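Local coordinates for post-proline cleaving enzyme (Rickettsia typhi, PDB 4HVT), which probably works as a serine-type oligopeptidase of the prolyl oligopeptidase family, cutting peptides after proline, at residues V586-V590 against P591-M595; N207-T210 against S211-P215; S356-D360 against R361-A365; G657-F660 against E661-A665. All blocks are in the same frame, centred on the assembly; numbering follows the deposited sequence.

Interaction 1. Residues V586-V590 against P591-M595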
loop_
_atom_site.group_PDB
_atom_site.type_symbol
_atom_site.label_atom_id
_atom_site.label_comp_id
_atom_site.label_asym_id
_atom_site.label_seq_id
_atom_site.Cartn_x
_atom_site.Cartn_y
_atom_site.Cartn_z
ATOM N N VAL A 586 -18.350 5.020 -12.924
ATOM C CA VAL A 586 -17.739 4.585 -11.684
ATOM C C VAL A 586 -16.912 3.304 -11.890
ATOM O O VAL A 586 -17.345 2.382 -12.566
ATOM C CB VAL A 586 -18.806 4.277 -10.637
ATOM C CG1 VAL A 586 -18.164 3.938 -9.305
ATOM C CG2 VAL A 586 -19.782 5.432 -10.405
ATOM N N ALA A 587 -15.736 3.238 -11.272
ATOM C CA ALA A 587 -14.990 1.977 -11.127
ATOM C C ALA A 587 -14.794 1.693 -9.631
ATOM O O ALA A 587 -14.230 2.489 -8.914
ATOM C CB ALA A 587 -13.682 2.025 -11.889
ATOM N N CYS A 588 -15.416 0.600 -9.185
ATOM C CA CYS A 588 -15.446 0.127 -7.825
ATOM C C CYS A 588 -14.546 -1.101 -7.780
ATOM O O CYS A 588 -14.943 -2.212 -8.175
ATOM C CB CYS A 588 -16.873 -0.213 -7.521
ATOM S SG CYS A 588 -17.156 -0.707 -5.816
ATOM N N GLU A 589 -13.315 -0.898 -7.332
ATOM C CA GLU A 589 -12.291 -1.910 -7.509
ATOM C C GLU A 589 -12.000 -2.630 -6.193
ATOM O O GLU A 589 -11.824 -1.955 -5.164
ATOM C CB GLU A 589 -11.006 -1.261 -7.992
ATOM C CG GLU A 589 -11.187 -0.396 -9.206
ATOM C CD GLU A 589 -9.890 0.220 -9.649
ATOM O OE1 GLU A 589 -9.003 -0.518 -10.161
ATOM O OE2 GLU A 589 -9.763 1.466 -9.475
ATOM N N VAL A 590 -11.934 -3.971 -6.240
ATOM C CA VAL A 590 -11.658 -4.864 -5.090
ATOM C C VAL A 590 -12.220 -4.275 -3.805
ATOM O O VAL A 590 -11.494 -4.028 -2.865
ATOM C CB VAL A 590 -10.203 -5.294 -4.973
ATOM C CG1 VAL A 590 -9.813 -6.165 -6.157
ATOM C CG2 VAL A 590 -9.280 -4.096 -4.898
ATOM N N PRO A 591 -13.549 -4.039 -3.788
ATOM C CA PRO A 591 -14.090 -3.190 -2.758
ATOM C C PRO A 591 -14.351 -3.911 -1.456
ATOM O O PRO A 591 -14.483 -5.121 -1.430
ATOM C CB PRO A 591 -15.466 -2.784 -3.296
ATOM C CG PRO A 591 -15.867 -3.923 -4.182
ATOM C CD PRO A 591 -14.576 -4.393 -4.793
ATOM N N ILE A 592 -14.380 -3.127 -0.385
ATOM C CA ILE A 592 -15.162 -3.473 0.816
ATOM C C ILE A 592 -16.442 -2.654 0.617
ATOM O O ILE A 592 -16.382 -1.471 0.248
ATOM C CB ILE A 592 -14.426 -3.175 2.155
ATOM C CG1 ILE A 592 -15.239 -3.746 3.300
ATOM C CG2 ILE A 592 -14.088 -1.704 2.356
ATOM C CD1 ILE A 592 -14.524 -3.597 4.652
ATOM N N LEU A 593 -17.591 -3.270 0.820
ATOM C CA LEU A 593 -18.807 -2.499 0.629
ATOM C C LEU A 593 -20.022 -2.990 1.386
ATOM O O LEU A 593 -20.899 -2.203 1.671
ATOM C CB LEU A 593 -19.127 -2.321 -0.846
ATOM C CG LEU A 593 -19.779 -3.258 -1.809
ATOM C CD1 LEU A 593 -21.240 -3.586 -1.527
ATOM C CD2 LEU A 593 -19.639 -2.604 -3.211
ATOM N N ASP A 594 -20.046 -4.281 1.698
ATOM C CA ASP A 594 -21.110 -4.819 2.597
ATOM C C ASP A 594 -20.776 -4.490 4.057
ATOM O O ASP A 594 -20.166 -5.280 4.762
ATOM C CB ASP A 594 -21.321 -6.301 2.395
ATOM C CG ASP A 594 -22.522 -6.842 3.203
ATOM O OD1 ASP A 594 -23.019 -6.130 4.110
ATOM O OD2 ASP A 594 -22.953 -7.986 2.912
ATOM N N MET A 595 -21.133 -3.290 4.477
ATOM C CA MET A 595 -20.695 -2.772 5.767
ATOM C C MET A 595 -21.512 -3.347 6.951
ATOM O O MET A 595 -21.125 -3.172 8.114
ATOM C CB MET A 595 -20.651 -1.243 5.726
ATOM C CG MET A 595 -19.789 -0.696 4.564
ATOM S SD MET A 595 -18.207 -1.530 4.379
ATOM C CE MET A 595 -17.340 -1.054 5.856
#
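The sulfur of C588 rests against the flank of the P591 ring, with C588 SG 3.7 Å from P591 CB and 3.8 Å from P591 CG. It also meets L593, more loosely: C588 SG to L593 CD2 is 4.1 Å, and only that one methyl branch of the leucine is involved. The cysteine reaches forward because its sulfur lies opposite its own backbone N and next to the carbonyl carbon (chi1 -175°), over the residues that follow. No hydrogen bond ties the two halves together. E589 O comes within 3.0 Å of P591 N, but a proline nitrogen has no hydrogen to give.

The turn at V590, with phi at 33°, takes the chain out of the strand and helps bring P591 up to the cysteine; V590 N is bonded to T644 OG1. Further out, the backbone of C588 pairs with L642 of strand 640-646, while the E589 carboxylate turns away to Y694. At the other end D594 is fixed by W655 and H656. V590 itself touches D649 and H682, which together with S566 have a geometry consistent with a Ser-His-Asp triad. Strand 585-589 lies parallel between 560-565 and 640-646 in the central sheet, and probable triad residues on loops at strand ends, as here, are characteristic of the alpha/beta-hydrolase fold.

Interaction 2. Residues N207-T210 against S211-P215; sequences NEIT and SSLYP
T210 is gripped from three directions by the chain that follows it. Its N-H points at Y214 O (T210 N to Y214 O 2.9 Å), approaching almost end-on to the carbonyl. Its own carbonyl receives a second bond, L213 N to T210 O at 2.8 Å, this time from a donor standing well above the carbonyl plane. The third uses the side chain: S212 N gives a hydrogen bond to T210 OG1 at 3.1 Å, an ST turn made possible because the hydroxyl sits between the backbone N and the carbonyl carbon (chi1 67°). That same oxygen is also bonded to I241 O, so it works in two hydrogen bonds.

Residues T210 to L213 form a type I turn, and L213 follows with a positive phi of 78°. Together with the T210-Y214 bond this is the type I turn plus G1 beta bulge, a familiar way of closing a tight hairpin, here within the loop between strands 197-200 and 217-222 of the propeller. Beyond it I209 bridges P215, and I209 CA comes to 3.1 Å from Y214 O in a CA-H...O contact.

The outer side is much looser. I209 and L213 run side by side; their side chains meet through methyls, I209 CD1 to L213 CD2 at 4.0 Å, and I209 CG2 also lies near L213 O. The leucine is solvent-exposed, near an ethanediol probably from the crystallisation liquor.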
loop_
_atom_site.group_PDB
_atom_site.type_symbol
_atom_site.label_atom_id
_atom_site.label_comp_id
_atom_site.label_asym_id
_atom_site.label_seq_id
_atom_site.Cartn_x
_atom_site.Cartn_y
_atom_site.Cartn_z
ATOM N N ASN A 207 -5.184 -23.710 13.932
ATOM C CA ASN A 207 -5.820 -22.788 14.861
ATOM C C ASN A 207 -4.960 -21.592 15.307
ATOM O O ASN A 207 -5.444 -20.760 16.079
ATOM C CB ASN A 207 -6.372 -23.515 16.084
ATOM C CG ASN A 207 -5.297 -23.988 17.037
ATOM O OD1 ASN A 207 -4.159 -24.222 16.648
ATOM N ND2 ASN A 207 -5.659 -24.143 18.303
ATOM N N GLU A 208 -3.725 -21.498 14.788
ATOM C CA GLU A 208 -2.790 -20.451 15.224
ATOM C C GLU A 208 -3.004 -19.192 14.403
ATOM O O GLU A 208 -2.104 -18.678 13.758
ATOM C CB GLU A 208 -1.344 -20.916 15.139
ATOM C CG GLU A 208 -1.014 -21.967 16.164
ATOM C CD GLU A 208 0.404 -22.458 16.098
ATOM O OE1 GLU A 208 0.927 -22.630 14.963
ATOM O OE2 GLU A 208 0.977 -22.696 17.199
ATOM N N ILE A 209 -4.245 -18.704 14.447
ATOM C CA ILE A 209 -4.659 -17.500 13.720
ATOM C C ILE A 209 -5.612 -16.683 14.593
ATOM O O ILE A 209 -6.268 -17.223 15.474
ATOM C CB ILE A 209 -5.311 -17.794 12.344
ATOM C CG1 ILE A 209 -6.465 -18.766 12.514
ATOM C CG2 ILE A 209 -4.272 -18.360 11.396
ATOM C CD1 ILE A 209 -7.265 -18.986 11.244
ATOM N N THR A 210 -5.659 -15.376 14.348
ATOM C CA THR A 210 -6.575 -14.486 15.036
ATOM C C THR A 210 -7.898 -14.512 14.291
ATOM O O THR A 210 -8.035 -15.124 13.232
ATOM C CB THR A 210 -6.073 -13.044 15.061
ATOM O OG1 THR A 210 -6.069 -12.523 13.732
ATOM C CG2 THR A 210 -4.637 -12.969 15.633
ATOM N N SER A 211 -8.878 -13.773 14.823
ATOM C CA SER A 211 -10.165 -13.615 14.159
ATOM C C SER A 211 -10.092 -12.852 12.862
ATOM O O SER A 211 -11.045 -12.924 12.016
ATOM C CB SER A 211 -11.139 -12.909 15.104
ATOM O OG SER A 211 -11.479 -13.831 16.135
ATOM N N SER A 212 -8.975 -12.132 12.650
ATOM C CA SER A 212 -8.721 -11.425 11.400
ATOM C C SER A 212 -7.943 -12.340 10.419
ATOM O O SER A 212 -7.629 -11.932 9.269
ATOM C CB SER A 212 -7.891 -10.137 11.681
ATOM O OG SER A 212 -8.658 -9.228 12.486
ATOM N N LEU A 213 -7.644 -13.560 10.885
ATOM C CA LEU A 213 -7.073 -14.683 10.132
ATOM C C LEU A 213 -5.567 -14.541 9.901
ATOM O O LEU A 213 -5.001 -15.338 9.170
ATOM C CB LEU A 213 -7.841 -15.018 8.837
ATOM C CG LEU A 213 -9.358 -15.154 8.966
ATOM C CD1 LEU A 213 -10.005 -15.466 7.617
ATOM C CD2 LEU A 213 -9.757 -16.145 10.012
ATOM N N TYR A 214 -4.932 -13.611 10.596
ATOM C CA TYR A 214 -3.467 -13.483 10.562
ATOM C C TYR A 214 -2.856 -14.472 11.548
ATOM O O TYR A 214 -3.475 -14.837 12.550
ATOM C CB TYR A 214 -3.015 -12.068 10.902
ATOM C CG TYR A 214 -3.446 -11.052 9.910
ATOM C CD1 TYR A 214 -2.884 -11.045 8.648
ATOM C CD2 TYR A 214 -4.443 -10.122 10.200
ATOM C CE1 TYR A 214 -3.311 -10.127 7.690
ATOM C CE2 TYR A 214 -4.894 -9.224 9.218
ATOM C CZ TYR A 214 -4.322 -9.238 7.982
ATOM O OH TYR A 214 -4.691 -8.318 7.007
ATOM N N PRO A 215 -1.611 -14.873 11.307
ATOM C CA PRO A 215 -0.927 -15.715 12.323
ATOM C C PRO A 215 -0.921 -15.073 13.708
ATOM O O PRO A 215 -0.629 -13.858 13.830
ATOM C CB PRO A 215 0.498 -15.809 11.798
ATOM C CG PRO A 215 0.364 -15.588 10.296
ATOM C CD PRO A 215 -0.726 -14.529 10.173
#

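Interaction 3. Residues S356-D360 against R361-A365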
loop_
_atom_site.group_PDB
_atom_site.type_symbol
_atom_site.label_atom_id
_atom_site.label_comp_id
_atom_site.label_asym_id
_atom_site.label_seq_id
_atom_site.Cartn_x
_atom_site.Cartn_y
_atom_site.Cartn_z
ATOM N N SER A 356 14.367 7.547 7.184
ATOM C CA SER A 356 15.196 6.553 6.502
ATOM C C SER A 356 16.624 6.862 6.942
ATOM O O SER A 356 16.964 8.034 7.168
ATOM C CB SER A 356 15.038 6.630 4.997
ATOM O OG SER A 356 15.445 5.439 4.345
ATOM N N THR A 357 17.439 5.837 7.052
ATOM C CA THR A 357 18.726 6.011 7.691
ATOM C C THR A 357 19.847 5.558 6.754
ATOM O O THR A 357 19.663 4.565 6.016
ATOM C CB THR A 357 18.752 5.134 8.989
ATOM O OG1 THR A 357 17.654 5.543 9.843
ATOM C CG2 THR A 357 19.988 5.352 9.739
ATOM N N THR A 358 20.970 6.290 6.795
ATOM C CA THR A 358 22.243 5.881 6.192
ATOM C C THR A 358 23.254 5.671 7.311
ATOM O O THR A 358 22.953 5.875 8.503
ATOM C CB THR A 358 22.775 6.846 5.152
ATOM O OG1 THR A 358 23.284 8.042 5.803
ATOM C CG2 THR A 358 21.723 7.182 4.124
ATOM N N LYS A 359 24.449 5.266 6.927
ATOM C CA LYS A 359 25.527 5.044 7.915
ATOM C C LYS A 359 25.690 6.216 8.872
ATOM O O LYS A 359 25.959 6.031 10.064
ATOM C CB LYS A 359 26.857 4.805 7.187
ATOM C CG LYS A 359 28.015 4.355 8.083
ATOM C CD LYS A 359 29.323 4.287 7.323
ATOM C CE LYS A 359 29.521 3.015 6.535
ATOM N NZ LYS A 359 30.855 2.942 5.866
ATOM N N ASP A 360 25.618 7.442 8.338
ATOM C CA ASP A 360 25.931 8.605 9.138
ATOM C C ASP A 360 24.876 9.729 9.061
ATOM O O ASP A 360 25.091 10.795 9.598
ATOM C CB ASP A 360 27.313 9.120 8.770
ATOM C CG ASP A 360 27.393 9.597 7.364
ATOM O OD1 ASP A 360 26.390 9.581 6.637
ATOM O OD2 ASP A 360 28.514 9.986 6.970
ATOM N N ARG A 361 23.704 9.466 8.478
ATOM C CA ARG A 361 22.646 10.472 8.450
ATOM C C ARG A 361 21.266 9.842 8.668
ATOM O O ARG A 361 21.015 8.711 8.232
ATOM C CB ARG A 361 22.629 11.191 7.069
ATOM C CG ARG A 361 23.860 12.057 6.873
ATOM C CD ARG A 361 23.798 13.327 7.698
ATOM N NE ARG A 361 24.875 14.239 7.389
ATOM C CZ ARG A 361 26.087 14.183 7.959
ATOM N NH1 ARG A 361 26.407 13.199 8.827
ATOM N NH2 ARG A 361 27.042 15.081 7.645
ATOM N N VAL A 362 20.375 10.630 9.254
ATOM C CA VAL A 362 18.961 10.306 9.328
ATOM C C VAL A 362 18.238 11.304 8.410
ATOM O O VAL A 362 18.512 12.500 8.471
ATOM C CB VAL A 362 18.467 10.528 10.732
ATOM C CG1 VAL A 362 16.987 10.214 10.811
ATOM C CG2 VAL A 362 19.331 9.694 11.711
ATOM N N PHE A 363 17.365 10.802 7.547
ATOM C CA PHE A 363 16.522 11.600 6.687
ATOM C C PHE A 363 15.106 11.613 7.251
ATOM O O PHE A 363 14.537 10.543 7.557
ATOM C CB PHE A 363 16.428 10.930 5.299
ATOM C CG PHE A 363 17.665 11.097 4.460
ATOM C CD1 PHE A 363 18.883 10.492 4.789
ATOM C CD2 PHE A 363 17.585 11.783 3.278
ATOM C CE1 PHE A 363 19.987 10.612 3.966
ATOM C CE2 PHE A 363 18.702 11.937 2.487
ATOM C CZ PHE A 363 19.865 11.353 2.787
ATOM N N LEU A 364 14.572 12.811 7.442
ATOM C CA LEU A 364 13.254 13.012 7.934
ATOM C C LEU A 364 12.473 13.620 6.789
ATOM O O LEU A 364 12.690 14.771 6.416
ATOM C CB LEU A 364 13.249 13.958 9.123
ATOM C CG LEU A 364 11.895 14.538 9.577
ATOM C CD1 LEU A 364 10.893 13.454 9.946
ATOM C CD2 LEU A 364 12.031 15.613 10.592
ATOM N N ALA A 365 11.543 12.825 6.288
ATOM C CA ALA A 365 10.683 13.218 5.197
ATOM C C ALA A 365 9.312 13.564 5.753
ATOM O O ALA A 365 8.716 12.804 6.542
ATOM C CB ALA A 365 10.611 12.131 4.154
#
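The F363 ring has S356 O at its edge, near the ring plane, while T358 brings a methyl in obliquely, T358 CG2 to F363 CE1 at 3.8 Å; W426 adds an edge-to-face partner from outside. The other flat group, the R361 guanidinium, takes D360 O at its edge. All of this belongs to the beta hairpin of strands 350-357 and 362-368, in one blade of the beta-propeller domain.

S356 and F363 are a hydrogen-bonded antiparallel pair, with F363 N to S356 O at 2.8 Å and S356 N to F363 O at 3.0 Å. T357 and V362 form the next, non-hydrogen-bonded pair. The ladder then closes with T358 N to R361 O at 2.8 Å, nearly straight. In the turn R361 N leans instead on the threonine hydroxyl, a weak bond of 3.1 Å from R361 N to T358 OG1.

The aspartate is not the arginine's salt-bridge partner. D360 OD1 lies 4.2 Å from R361 NH1, so the charged groups probably attract one another without an N-H pointing at the carboxylate, and D360 OD2 is bonded to H430. A bend at chi2 (-74°) folds the arginine back over the preceding peptide instead. There D360 O, also bonded to T378 OG1 of strand 371-380, accepts from R361 NH1 at 2.8 Å, the oxygen only 8° out of the guanidinium plane but the donor above the plane of the carbonyl.

Interaction 4. Residues G657-F660 against E661-A665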
loop_
_atom_site.group_PDB
_atom_site.type_symbol
_atom_site.label_atom_id
_atom_site.label_comp_id
_atom_site.label_asym_id
_atom_site.label_seq_id
_atom_site.Cartn_x
_atom_site.Cartn_y
_atom_site.Cartn_z
ATOM N N GLY A 657 -17.748 -7.454 -4.038
ATOM C CA GLY A 657 -17.930 -7.104 -5.469
ATOM C C GLY A 657 -19.068 -7.949 -6.064
ATOM O O GLY A 657 -19.927 -7.442 -6.807
ATOM N N ARG A 658 -19.077 -9.231 -5.702
ATOM C CA ARG A 658 -20.060 -10.157 -6.216
ATOM C C ARG A 658 -21.461 -9.724 -5.827
ATOM O O ARG A 658 -22.343 -9.637 -6.692
ATOM C CB ARG A 658 -19.824 -11.541 -5.665
ATOM C CG ARG A 658 -18.739 -12.294 -6.353
ATOM C CD ARG A 658 -18.298 -13.454 -5.492
ATOM N NE ARG A 658 -17.308 -14.297 -6.126
ATOM C CZ ARG A 658 -16.869 -15.446 -5.608
ATOM N NH1 ARG A 658 -17.370 -15.932 -4.467
ATOM N NH2 ARG A 658 -15.947 -16.136 -6.266
ATOM N N ILE A 659 -21.702 -9.465 -4.540
ATOM C CA ILE A 659 -23.067 -9.010 -4.111
ATOM C C ILE A 659 -23.576 -7.685 -4.716
ATOM O O ILE A 659 -24.802 -7.528 -5.062
ATOM C CB ILE A 659 -23.230 -9.055 -2.552
ATOM C CG1 ILE A 659 -24.694 -8.924 -2.156
ATOM C CG2 ILE A 659 -22.438 -7.975 -1.770
ATOM C CD1 ILE A 659 -25.536 -10.081 -2.604
ATOM N N PHE A 660 -22.638 -6.725 -4.882
ATOM C CA PHE A 660 -22.987 -5.476 -5.489
ATOM C C PHE A 660 -23.440 -5.739 -6.947
ATOM O O PHE A 660 -24.398 -5.199 -7.357
ATOM C CB PHE A 660 -21.811 -4.567 -5.449
ATOM C CG PHE A 660 -22.110 -3.128 -5.727
ATOM C CD1 PHE A 660 -23.195 -2.494 -5.155
ATOM C CD2 PHE A 660 -21.176 -2.371 -6.437
ATOM C CE1 PHE A 660 -23.439 -1.175 -5.390
ATOM C CE2 PHE A 660 -21.401 -1.047 -6.650
ATOM C CZ PHE A 660 -22.537 -0.441 -6.096
ATOM N N GLU A 661 -22.646 -6.519 -7.695
ATOM C CA GLU A 661 -23.023 -6.921 -9.080
ATOM C C GLU A 661 -24.380 -7.645 -9.074
ATOM O O GLU A 661 -25.253 -7.392 -9.900
ATOM C CB GLU A 661 -21.968 -7.844 -9.655
ATOM C CG GLU A 661 -22.254 -8.554 -10.968
ATOM C CD GLU A 661 -22.508 -7.611 -12.146
ATOM O OE1 GLU A 661 -22.474 -6.350 -12.035
ATOM O OE2 GLU A 661 -22.829 -8.152 -13.234
ATOM N N TYR A 662 -24.533 -8.583 -8.153
ATOM C CA TYR A 662 -25.758 -9.388 -8.135
ATOM C C TYR A 662 -26.993 -8.522 -7.939
ATOM O O TYR A 662 -27.996 -8.696 -8.660
ATOM C CB TYR A 662 -25.666 -10.480 -7.078
ATOM C CG TYR A 662 -26.883 -11.421 -7.087
ATOM C CD1 TYR A 662 -28.028 -11.106 -6.400
ATOM C CD2 TYR A 662 -26.806 -12.621 -7.741
ATOM C CE1 TYR A 662 -29.117 -11.974 -6.403
ATOM C CE2 TYR A 662 -27.864 -13.484 -7.781
ATOM C CZ TYR A 662 -29.008 -13.163 -7.106
ATOM O OH TYR A 662 -30.019 -14.057 -7.157
ATOM N N VAL A 663 -26.933 -7.589 -6.991
ATOM C CA VAL A 663 -28.064 -6.711 -6.730
ATOM C C VAL A 663 -28.259 -5.676 -7.838
ATOM O O VAL A 663 -29.383 -5.460 -8.293
ATOM C CB VAL A 663 -27.984 -6.035 -5.346
ATOM C CG1 VAL A 663 -29.266 -5.243 -5.082
ATOM C CG2 VAL A 663 -27.802 -7.102 -4.294
ATOM N N LEU A 664 -27.170 -5.047 -8.305
ATOM C CA LEU A 664 -27.300 -4.004 -9.308
ATOM C C LEU A 664 -27.747 -4.583 -10.629
ATOM O O LEU A 664 -28.526 -3.949 -11.374
ATOM C CB LEU A 664 -25.969 -3.258 -9.491
ATOM C CG LEU A 664 -25.815 -1.943 -8.748
ATOM C CD1 LEU A 664 -24.427 -1.383 -9.074
ATOM C CD2 LEU A 664 -26.858 -0.933 -9.185
ATOM N N ALA A 665 -27.247 -5.772 -10.956
ATOM C CA ALA A 665 -27.702 -6.469 -12.183
ATOM C C ALA A 665 -29.198 -6.410 -12.332
ATOM O O ALA A 665 -29.711 -6.393 -13.470
ATOM C CB ALA A 665 -27.276 -7.934 -12.172
#
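Helix 655-664 carries this contact, setting F660 beside L664 and I659 beside V663 one turn on. The leucine methyl L664 CD1 lies over one face of the F660 ring, 3.8 Å from the centroid and 18° off the ring normal, a CH-pi contact. Its closest ring atom is at the far end of the phenylalanine, F660 CZ to L664 CD1 at 3.7 Å. With CG opposite the backbone N (chi1 -165°), the ring extends alongside the leucine, both pointing the same way. Under them F660 O accepts L664 N at 2.9 Å.

This helix is the connection of a beta-alpha-beta unit between strands 640-646 and 672-677. F660, E661 and L664 face those strands, touching I643 and V641 among others.

Next to it, I659 and V663 lie side by side, with I659 CD1 4.1 Å from V663 CG2, while the same valine methyl presses to 3.1 Å from I659 O. Regular helical bonds run beneath, among them E661 N to G657 O at 3.0 Å. R658 and E661 tie the helix both to strand 672-677, through E676 and T672, and to the N-terminal segment, through the carbonyls of L27, E29 and A30 and through R42 of helix 34-51.

Interactions 1 and 4 form one buried neighbourhood, their centres about 10 Å apart. L593 CD2 packs 3.6 Å from F660 CG, and P591 CG approaches G657 N at 4.0 Å, so the loop leaving strand 585-589 lies against helix 655-664. Interaction 1 is the contact that reaches the probable triad, through V590. Interaction 2 belongs to the propeller, its nearest atoms about 11 Å from interaction 1; S212 nevertheless touches H605 and S606, further along the loop that begins in 591-595, and so meets the hydrolase part. Interaction 3, in another blade, stands apart, with nearest atoms about 27 Å from interaction 1 and about 25 Å from interaction 2.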